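DegV family protein (Streptococcus agalactiae, PDB 3LUP) binds elaidic acid and may bind other long-chain fatty acids such as palmitate, with a possible role in lipid transport or fatty acid metabolism. Local coordinates at residues K150-I158 with V277-N285; E229-S237 with D257-G265. All coordinates share one frame; numbering follows the deposited sequence.

Contact 1. Residues K150-I158 with V277-N285; sequences KIQSQIEKI and VAFGITPKN. With ELA (Elaidic acid), chain B.
Two backbone amides grip Gln-154 O, Lys-157 N at 3.0 Å and Ile-158 N at 3.2 Å, and CD of Pro-283 rests against the same oxygen. The proline ring points toward residues 154-158, where the chain leads from the helix to strand 159-163. Its CG meets Lys-157 CB at 3.5 Å, while Gln-154 CG and Ile-158 CG1 also touch the ring. Lys-157 then bends away at chi2 and chi3 to a salt bridge with Asp-227. Beyond CG the chain of Gln-154 runs extended (chi2 -176°), carrying its amide past the proline to Asn-285. There Gln-154 NE2 donates to Asn-285 OD1 at 3.3 Å (N-H...O 151°); the nitrogen lies in the plane of the asparagine carbonyl, on a lone pair of OD1, although the two amide planes stand 85° apart. With Gln-154 OE1 taken by Asn-133, both ends of this amide are held, which probably sets its rotation. The side chain of Lys-150 passes obliquely by the asparagine, its last carbon CE lying 3.6 Å from Asn-285 OD1.

Ile-158 leads into strand 159-163, which pairs antiparallel with strand 277-283 in the mixed sheet of this DegV-family protein; Glu-159 and Ile-281 are bonded through their backbones. Just before it, Ile-158 CA makes a CA-H...O contact of 3.2 Å with Ile-281 O. The side chains of Ile-158 and Thr-282 run side by side, and both touch Pro-126 of helix 124-138. Farther back along the strand, the methyl end of elaidic acid, C18, lies 3.4 Å from Phe-279 O and 3.7 Å from Gly-280 CA.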
loop_
_atom_site.group_PDB
_atom_site.type_symbol
_atom_site.label_atom_id
_atom_site.label_comp_id
_atom_site.label_asym_id
_atom_site.label_seq_id
_atom_site.Cartn_x
_atom_site.Cartn_y
_atom_site.Cartn_z
ATOM N N LYS A 150 2.056 -9.502 16.641
ATOM C CA LYS A 150 0.981 -8.518 16.618
ATOM C C LYS A 150 0.805 -7.955 15.215
ATOM O O LYS A 150 -0.323 -7.743 14.766
ATOM C CB LYS A 150 1.266 -7.392 17.611
ATOM C CG LYS A 150 0.082 -6.474 17.890
ATOM C CD LYS A 150 0.280 -5.719 19.217
ATOM C CE LYS A 150 -0.670 -4.530 19.382
ATOM N NZ LYS A 150 -1.978 -4.890 19.977
ATOM N N ILE A 151 1.914 -7.734 14.515
ATOM C CA ILE A 151 1.831 -7.191 13.181
ATOM C C ILE A 151 1.267 -8.202 12.175
ATOM O O ILE A 151 0.432 -7.838 11.354
ATOM C CB ILE A 151 3.167 -6.597 12.715
ATOM C CG1 ILE A 151 3.513 -5.337 13.527
ATOM C CG2 ILE A 151 3.114 -6.275 11.227
ATOM C CD1 ILE A 151 2.719 -4.088 13.155
ATOM N N GLN A 152 1.684 -9.465 12.254
ATOM C CA GLN A 152 1.131 -10.525 11.391
ATOM C C GLN A 152 -0.375 -10.716 11.522
ATOM O O GLN A 152 -1.083 -10.850 10.507
ATOM C CB GLN A 152 1.854 -11.853 11.601
ATOM C CG GLN A 152 2.872 -12.144 10.502
ATOM C CD GLN A 152 4.048 -13.004 10.971
ATOM O OE1 GLN A 152 4.020 -13.596 12.067
ATOM N NE2 GLN A 152 5.098 -13.075 10.136
ATOM N N SER A 153 -0.863 -10.724 12.761
ATOM C CA SER A 153 -2.303 -10.787 13.009
ATOM C C SER A 153 -3.011 -9.506 12.546
ATOM O O SER A 153 -4.171 -9.555 12.141
ATOM C CB SER A 153 -2.617 -11.105 14.481
ATOM O OG SER A 153 -2.387 -9.991 15.325
ATOM N N GLN A 154 -2.310 -8.372 12.602
ATOM C CA GLN A 154 -2.835 -7.113 12.067
ATOM C C GLN A 154 -2.896 -7.146 10.555
ATOM O O GLN A 154 -3.856 -6.666 9.953
ATOM C CB GLN A 154 -1.986 -5.925 12.505
ATOM C CG GLN A 154 -2.404 -5.337 13.829
ATOM C CD GLN A 154 -1.596 -4.115 14.167
ATOM O OE1 GLN A 154 -0.934 -3.530 13.304
ATOM N NE2 GLN A 154 -1.634 -3.719 15.431
ATOM N N ILE A 155 -1.862 -7.711 9.946
ATOM C CA ILE A 155 -1.855 -7.947 8.508
ATOM C C ILE A 155 -3.088 -8.748 8.083
ATOM O O ILE A 155 -3.579 -8.567 6.995
ATOM C CB ILE A 155 -0.546 -8.648 8.079
ATOM C CG1 ILE A 155 0.581 -7.624 8.030
ATOM C CG2 ILE A 155 -0.704 -9.389 6.738
ATOM C CD1 ILE A 155 1.941 -8.180 8.348
ATOM N N GLU A 156 -3.599 -9.608 8.963
ATOM C CA GLU A 156 -4.800 -10.413 8.693
ATOM C C GLU A 156 -6.129 -9.658 8.714
ATOM O O GLU A 156 -7.108 -10.115 8.123
ATOM C CB GLU A 156 -4.884 -11.580 9.678
ATOM C CG GLU A 156 -3.672 -12.501 9.655
ATOM C CD GLU A 156 -3.411 -13.093 8.282
ATOM O OE1 GLU A 156 -4.047 -14.118 7.947
ATOM O OE2 GLU A 156 -2.564 -12.548 7.545
ATOM N N LYS A 157 -6.193 -8.530 9.408
ATOM C CA LYS A 157 -7.453 -7.814 9.525
ATOM C C LYS A 157 -7.528 -6.651 8.557
ATOM O O LYS A 157 -8.611 -6.174 8.263
ATOM C CB LYS A 157 -7.708 -7.342 10.958
ATOM C CG LYS A 157 -7.532 -8.395 12.064
ATOM C CD LYS A 157 -8.415 -9.634 11.914
ATOM C CE LYS A 157 -9.807 -9.420 12.464
ATOM N NZ LYS A 157 -10.659 -10.650 12.343
ATOM N N ILE A 158 -6.372 -6.216 8.055
ATOM C CA ILE A 158 -6.295 -5.169 7.043
ATOM C C ILE A 158 -7.111 -5.554 5.803
ATOM O O ILE A 158 -7.178 -6.724 5.426
ATOM C CB ILE A 158 -4.827 -4.862 6.667
ATOM C CG1 ILE A 158 -4.152 -4.056 7.772
ATOM C CG2 ILE A 158 -4.730 -4.065 5.372
ATOM C CD1 ILE A 158 -2.670 -4.228 7.824
ATOM N N VAL A 277 -10.466 5.362 -6.866
ATOM C CA VAL A 277 -10.807 5.578 -5.444
ATOM C C VAL A 277 -10.771 4.233 -4.716
ATOM O O VAL A 277 -11.121 3.191 -5.285
ATOM C CB VAL A 277 -12.185 6.309 -5.245
ATOM C CG1 VAL A 277 -13.341 5.346 -5.373
ATOM C CG2 VAL A 277 -12.258 7.003 -3.894
ATOM N N ALA A 278 -10.318 4.258 -3.465
ATOM C CA ALA A 278 -10.122 3.041 -2.679
ATOM C C ALA A 278 -10.353 3.338 -1.219
ATOM O O ALA A 278 -10.388 4.498 -0.814
ATOM C CB ALA A 278 -8.722 2.513 -2.863
ATOM N N PHE A 279 -10.514 2.295 -0.419
ATOM C CA PHE A 279 -10.323 2.465 1.009
ATOM C C PHE A 279 -9.361 1.401 1.530
ATOM O O PHE A 279 -9.179 0.350 0.905
ATOM C CB PHE A 279 -11.650 2.492 1.796
ATOM C CG PHE A 279 -12.335 1.154 1.908
ATOM C CD1 PHE A 279 -13.418 0.846 1.086
ATOM C CD2 PHE A 279 -11.920 0.224 2.839
ATOM C CE1 PHE A 279 -14.070 -0.382 1.178
ATOM C CE2 PHE A 279 -12.556 -1.005 2.946
ATOM C CZ PHE A 279 -13.640 -1.314 2.110
ATOM N N GLY A 280 -8.737 1.692 2.668
ATOM C CA GLY A 280 -7.964 0.699 3.392
ATOM C C GLY A 280 -8.262 0.849 4.867
ATOM O O GLY A 280 -8.368 1.986 5.361
ATOM N N ILE A 281 -8.421 -0.290 5.553
ATOM C CA ILE A 281 -8.586 -0.312 7.005
ATOM C C ILE A 281 -7.429 -1.049 7.687
ATOM O O ILE A 281 -6.842 -1.983 7.122
ATOM C CB ILE A 281 -9.957 -0.908 7.460
ATOM C CG1 ILE A 281 -9.986 -2.435 7.287
ATOM C CG2 ILE A 281 -11.152 -0.163 6.788
ATOM C CD1 ILE A 281 -11.253 -3.112 7.771
ATOM N N THR A 282 -7.109 -0.606 8.897
ATOM C CA THR A 282 -6.053 -1.194 9.690
ATOM C C THR A 282 -6.542 -1.237 11.121
ATOM O O THR A 282 -7.092 -0.245 11.601
ATOM C CB THR A 282 -4.768 -0.329 9.662
ATOM O OG1 THR A 282 -4.401 -0.078 8.310
ATOM C CG2 THR A 282 -3.620 -1.028 10.351
ATOM N N PRO A 283 -6.330 -2.378 11.818
ATOM C CA PRO A 283 -6.671 -2.461 13.231
ATOM C C PRO A 283 -5.927 -1.396 14.031
ATOM O O PRO A 283 -4.767 -1.110 13.753
ATOM C CB PRO A 283 -6.148 -3.839 13.634
ATOM C CG PRO A 283 -6.029 -4.592 12.365
ATOM C CD PRO A 283 -5.691 -3.617 11.329
ATOM N N LYS A 284 -6.594 -0.806 15.010
ATOM C CA LYS A 284 -5.897 0.045 15.953
ATOM C C LYS A 284 -4.941 -0.767 16.820
ATOM O O LYS A 284 -5.244 -1.883 17.254
ATOM C CB LYS A 284 -6.869 0.843 16.816
ATOM C CG LYS A 284 -7.456 2.003 16.074
ATOM C CD LYS A 284 -8.277 2.880 16.969
ATOM C CE LYS A 284 -9.151 3.758 16.113
ATOM N NZ LYS A 284 -9.853 4.766 16.923
ATOM N N ASN A 285 -3.770 -0.182 17.025
ATOM C CA ASN A 285 -2.763 -0.699 17.924
ATOM C C ASN A 285 -3.253 -0.700 19.375
ATOM O O ASN A 285 -3.623 -1.744 19.917
ATOM C CB ASN A 285 -1.506 0.167 17.805
ATOM C CG ASN A 285 -0.243 -0.617 18.040
ATOM O OD1 ASN A 285 -0.025 -1.646 17.410
ATOM N ND2 ASN A 285 0.598 -0.138 18.947
HETATM C CA ELA B . 7.185 -4.496 -9.684
HETATM C C ELA B . 7.696 -4.937 -11.060
HETATM O O ELA B . 7.204 -4.511 -12.147
HETATM C C3 ELA B . 7.357 -3.004 -9.408
HETATM C C4 ELA B . 7.123 -2.685 -7.935
HETATM C C5 ELA B . 6.019 -1.630 -7.722
HETATM C C6 ELA B . 4.624 -2.270 -7.700
HETATM C C7 ELA B . 3.428 -1.339 -7.865
HETATM C C8 ELA B . 2.130 -2.156 -7.884
HETATM C C9 ELA B . 0.989 -1.414 -7.199
HETATM C C10 ELA B . -0.419 -1.863 -7.313
HETATM C C11 ELA B . -1.541 -0.862 -7.123
HETATM C C12 ELA B . -2.618 -1.357 -6.168
HETATM C C13 ELA B . -2.653 -0.600 -4.851
HETATM C C14 ELA B . -4.047 -0.517 -4.244
HETATM C C15 ELA B . -4.014 0.343 -2.972
HETATM C C16 ELA B . -5.276 0.230 -2.114
HETATM C C17 ELA B . -4.958 -0.352 -0.741
HETATM C C18 ELA B . -5.784 0.287 0.369
HETATM O OXT ELA B . 8.628 -5.772 -11.116
#

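Contact 2. Residues E229-S237 with D257-G265; sequences EYDIAIIHS and DDLEIVSFG
Ile-235 CG2 sits over one face of the Phe-264 ring, 3.3 Å from the ring centroid and 12° off its normal, a CH-pi contact; Ser-237 N lies in plane at the ring edge. The His-236 ring has Ser-263 OG over one face and Ile-261 CG2 at its edge, 3.8 Å from His-236 CD2. Its CG stands between the backbone N and the carbonyl carbon (chi1 68°), which lays the imidazole across toward the neighbouring strand, and a hydrogen bond from Ala-239 N to ND1 probably steadies its rotation.

Strands 230-236 and 259-263 are the parallel pair of a beta-alpha-beta unit, joined by helix 240-252; strand 259-263 is the outermost of the mixed sheet on this side. Six backbone hydrogen bonds link them, from Ile-232 N to Asp-258 O at 2.8 Å through to Phe-264 N with His-236 O at 3.0 Å. On the face turned to helix 240-252, Leu-259 CD1 touches both Ile-232 CG2, at 3.7 Å, and Ile-234 CD1. The opposite face carries Ile-235 beside Val-262, Ile-235 CG1 lying 3.6 Å from Val-262 CG2. Ile-235 and Phe-264 touch the bound elaidic acid, and both also touch Ser-124 of helix 124-138. At the start of the pair, the carboxylates of Asp-231 and Asp-258 come near each other, but each has a cationic partner, Arg-132 and Lys-284 respectively, which probably offsets their repulsion.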
loop_
_atom_site.group_PDB
_atom_site.type_symbol
_atom_site.label_atom_id
_atom_site.label_comp_id
_atom_site.label_asym_id
_atom_site.label_seq_id
_atom_site.Cartn_x
_atom_site.Cartn_y
_atom_site.Cartn_z
ATOM N N GLU A 229 -11.749 -2.075 16.263
ATOM C CA GLU A 229 -11.478 -0.650 16.086
ATOM C C GLU A 229 -10.445 -0.437 14.985
ATOM O O GLU A 229 -9.303 -0.899 15.097
ATOM C CB GLU A 229 -11.014 -0.040 17.415
ATOM C CG GLU A 229 -12.063 -0.077 18.531
ATOM C CD GLU A 229 -13.114 1.029 18.387
ATOM O OE1 GLU A 229 -12.723 2.222 18.300
ATOM O OE2 GLU A 229 -14.327 0.714 18.364
ATOM N N TYR A 230 -10.846 0.258 13.918
ATOM C CA TYR A 230 -9.991 0.401 12.740
ATOM C C TYR A 230 -9.666 1.831 12.370
ATOM O O TYR A 230 -10.541 2.683 12.360
ATOM C CB TYR A 230 -10.658 -0.246 11.531
ATOM C CG TYR A 230 -10.775 -1.743 11.612
ATOM C CD1 TYR A 230 -9.817 -2.569 11.023
ATOM C CD2 TYR A 230 -11.856 -2.346 12.280
ATOM C CE1 TYR A 230 -9.924 -3.950 11.091
ATOM C CE2 TYR A 230 -11.966 -3.727 12.358
ATOM C CZ TYR A 230 -11.000 -4.522 11.754
ATOM O OH TYR A 230 -11.107 -5.893 11.831
ATOM N N ASP A 231 -8.408 2.090 12.033
ATOM C CA ASP A 231 -8.070 3.300 11.281
ATOM C C ASP A 231 -8.570 3.122 9.836
ATOM O O ASP A 231 -8.257 2.102 9.187
ATOM C CB ASP A 231 -6.562 3.571 11.333
ATOM C CG ASP A 231 -6.091 4.060 12.728
ATOM O OD1 ASP A 231 -6.697 5.025 13.267
ATOM O OD2 ASP A 231 -5.111 3.492 13.283
ATOM N N ILE A 232 -9.372 4.079 9.351
ATOM C CA ILE A 232 -9.915 4.004 7.981
ATOM C C ILE A 232 -9.383 5.119 7.063
ATOM O O ILE A 232 -9.362 6.294 7.442
ATOM C CB ILE A 232 -11.473 4.005 7.939
ATOM C CG1 ILE A 232 -12.050 3.095 9.017
ATOM C CG2 ILE A 232 -11.986 3.559 6.567
ATOM C CD1 ILE A 232 -13.520 3.313 9.266
ATOM N N ALA A 233 -8.968 4.742 5.854
ATOM C CA ALA A 233 -8.371 5.679 4.919
ATOM C C ALA A 233 -9.123 5.618 3.597
ATOM O O ALA A 233 -9.297 4.535 3.035
ATOM C CB ALA A 233 -6.890 5.337 4.708
ATOM N N ILE A 234 -9.591 6.768 3.114
ATOM C CA ILE A 234 -10.064 6.865 1.742
ATOM C C ILE A 234 -8.908 7.407 0.912
ATOM O O ILE A 234 -8.303 8.429 1.249
ATOM C CB ILE A 234 -11.260 7.797 1.598
ATOM C CG1 ILE A 234 -12.383 7.371 2.537
ATOM C CG2 ILE A 234 -11.741 7.816 0.142
ATOM C CD1 ILE A 234 -13.397 8.474 2.789
ATOM N N ILE A 235 -8.586 6.710 -0.165
ATOM C CA ILE A 235 -7.393 7.028 -0.934
ATOM C C ILE A 235 -7.797 7.173 -2.394
ATOM O O ILE A 235 -8.593 6.388 -2.884
ATOM C CB ILE A 235 -6.318 5.930 -0.777
ATOM C CG1 ILE A 235 -6.253 5.445 0.677
ATOM C CG2 ILE A 235 -4.958 6.433 -1.251
ATOM C CD1 ILE A 235 -6.195 3.942 0.820
ATOM N N HIS A 236 -7.269 8.182 -3.080
ATOM C CA HIS A 236 -7.651 8.428 -4.453
ATOM C C HIS A 236 -6.497 8.925 -5.305
ATOM O O HIS A 236 -5.550 9.538 -4.796
ATOM C CB HIS A 236 -8.798 9.439 -4.501
ATOM C CG HIS A 236 -8.404 10.807 -4.062
ATOM N ND1 HIS A 236 -8.058 11.800 -4.951
ATOM C CD2 HIS A 236 -8.261 11.339 -2.827
ATOM C CE1 HIS A 236 -7.739 12.893 -4.282
ATOM N NE2 HIS A 236 -7.858 12.641 -2.991
ATOM N N SER A 237 -6.582 8.666 -6.607
ATOM C CA SER A 237 -5.635 9.237 -7.559
ATOM C C SER A 237 -6.333 10.339 -8.365
ATOM O O SER A 237 -6.853 10.100 -9.453
ATOM C CB SER A 237 -5.026 8.152 -8.459
ATOM O OG SER A 237 -6.036 7.432 -9.160
ATOM N N ASP A 257 -15.096 9.216 12.479
ATOM C CA ASP A 257 -14.095 9.521 13.512
ATOM C C ASP A 257 -12.666 9.107 13.212
ATOM O O ASP A 257 -11.745 9.873 13.457
ATOM C CB ASP A 257 -14.553 9.019 14.879
ATOM C CG ASP A 257 -15.672 9.871 15.448
ATOM O OD1 ASP A 257 -15.503 11.116 15.497
ATOM O OD2 ASP A 257 -16.725 9.301 15.828
ATOM N N ASP A 258 -12.488 7.901 12.690
ATOM C CA ASP A 258 -11.167 7.442 12.251
ATOM C C ASP A 258 -11.134 7.381 10.720
ATOM O O ASP A 258 -10.805 6.353 10.125
ATOM C CB ASP A 258 -10.840 6.075 12.866
ATOM C CG ASP A 258 -10.932 6.076 14.385
ATOM O OD1 ASP A 258 -10.073 6.707 15.047
ATOM O OD2 ASP A 258 -11.854 5.431 14.919
ATOM N N LEU A 259 -11.470 8.506 10.098
ATOM C CA LEU A 259 -11.612 8.588 8.650
ATOM C C LEU A 259 -10.774 9.744 8.102
ATOM O O LEU A 259 -10.945 10.901 8.505
ATOM C CB LEU A 259 -13.087 8.762 8.303
ATOM C CG LEU A 259 -13.633 8.465 6.922
ATOM C CD1 LEU A 259 -13.315 7.046 6.499
ATOM C CD2 LEU A 259 -15.125 8.675 6.963
ATOM N N GLU A 260 -9.859 9.411 7.200
ATOM C CA GLU A 260 -8.914 10.365 6.651
ATOM C C GLU A 260 -8.901 10.213 5.141
ATOM O O GLU A 260 -9.025 9.097 4.632
ATOM C CB GLU A 260 -7.518 10.096 7.223
ATOM C CG GLU A 260 -6.528 11.266 7.063
ATOM C CD GLU A 260 -5.084 10.950 7.527
ATOM O OE1 GLU A 260 -4.717 9.742 7.639
ATOM O OE2 GLU A 260 -4.318 11.931 7.756
ATOM N N ILE A 261 -8.769 11.329 4.427
ATOM C CA ILE A 261 -8.596 11.290 2.967
ATOM C C ILE A 261 -7.131 11.556 2.589
ATOM O O ILE A 261 -6.524 12.554 3.008
ATOM C CB ILE A 261 -9.553 12.252 2.196
ATOM C CG1 ILE A 261 -11.029 11.931 2.505
ATOM C CG2 ILE A 261 -9.305 12.152 0.693
ATOM C CD1 ILE A 261 -12.051 13.012 2.114
ATOM N N VAL A 262 -6.565 10.639 1.809
ATOM C CA VAL A 262 -5.168 10.715 1.407
ATOM C C VAL A 262 -5.044 10.330 -0.055
ATOM O O VAL A 262 -5.910 9.627 -0.596
ATOM C CB VAL A 262 -4.255 9.788 2.259
ATOM C CG1 VAL A 262 -4.257 10.220 3.705
ATOM C CG2 VAL A 262 -4.652 8.307 2.128
ATOM N N SER A 263 -3.962 10.787 -0.681
ATOM C CA SER A 263 -3.689 10.504 -2.081
ATOM C C SER A 263 -2.759 9.325 -2.343
ATOM O O SER A 263 -1.972 8.933 -1.469
ATOM C CB SER A 263 -3.116 11.739 -2.740
ATOM O OG SER A 263 -4.188 12.596 -3.038
ATOM N N PHE A 264 -2.874 8.773 -3.557
ATOM C CA PHE A 264 -1.883 7.852 -4.092
ATOM C C PHE A 264 -0.733 8.667 -4.692
ATOM O O PHE A 264 -0.897 9.857 -4.997
ATOM C CB PHE A 264 -2.491 6.946 -5.176
ATOM C CG PHE A 264 -3.535 5.963 -4.669
ATOM C CD1 PHE A 264 -3.184 4.909 -3.812
ATOM C CD2 PHE A 264 -4.861 6.060 -5.089
ATOM C CE1 PHE A 264 -4.159 3.976 -3.361
ATOM C CE2 PHE A 264 -5.831 5.159 -4.638
ATOM C CZ PHE A 264 -5.479 4.111 -3.777
ATOM N N GLY A 265 0.434 8.033 -4.835
ATOM C CA GLY A 265 1.554 8.585 -5.599
ATOM C C GLY A 265 1.599 7.953 -6.991
ATOM O O GLY A 265 0.687 7.220 -7.367
HETATM O O HOH W 1 -4.843 12.750 -5.646
#

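How the contacts relate
Contacts 1 and 2 meet in the mixed sheet, where strand 277-283 runs antiparallel beside strand 230-236; their centres are 12 Å apart. Near the chain's C-terminus Lys-284 ties them together: its NZ forms a salt bridge with Asp-258 OD1 at 2.7 Å, and its backbone N probably hydrogen-bonds Glu-229 O at 2.7 Å. In mid-strand, Phe-279 CB packs on Ala-233 O at 3.4 Å. Both contacts also contribute to the fatty acid pocket, Phe-279 and Gly-280 from contact 1, Ile-235 and Phe-264 from contact 2; the Phe-264 side chain is about 4 Å from the ligand at the nearest atoms. Arg-175 hydrogen-bonds the elaidic acid.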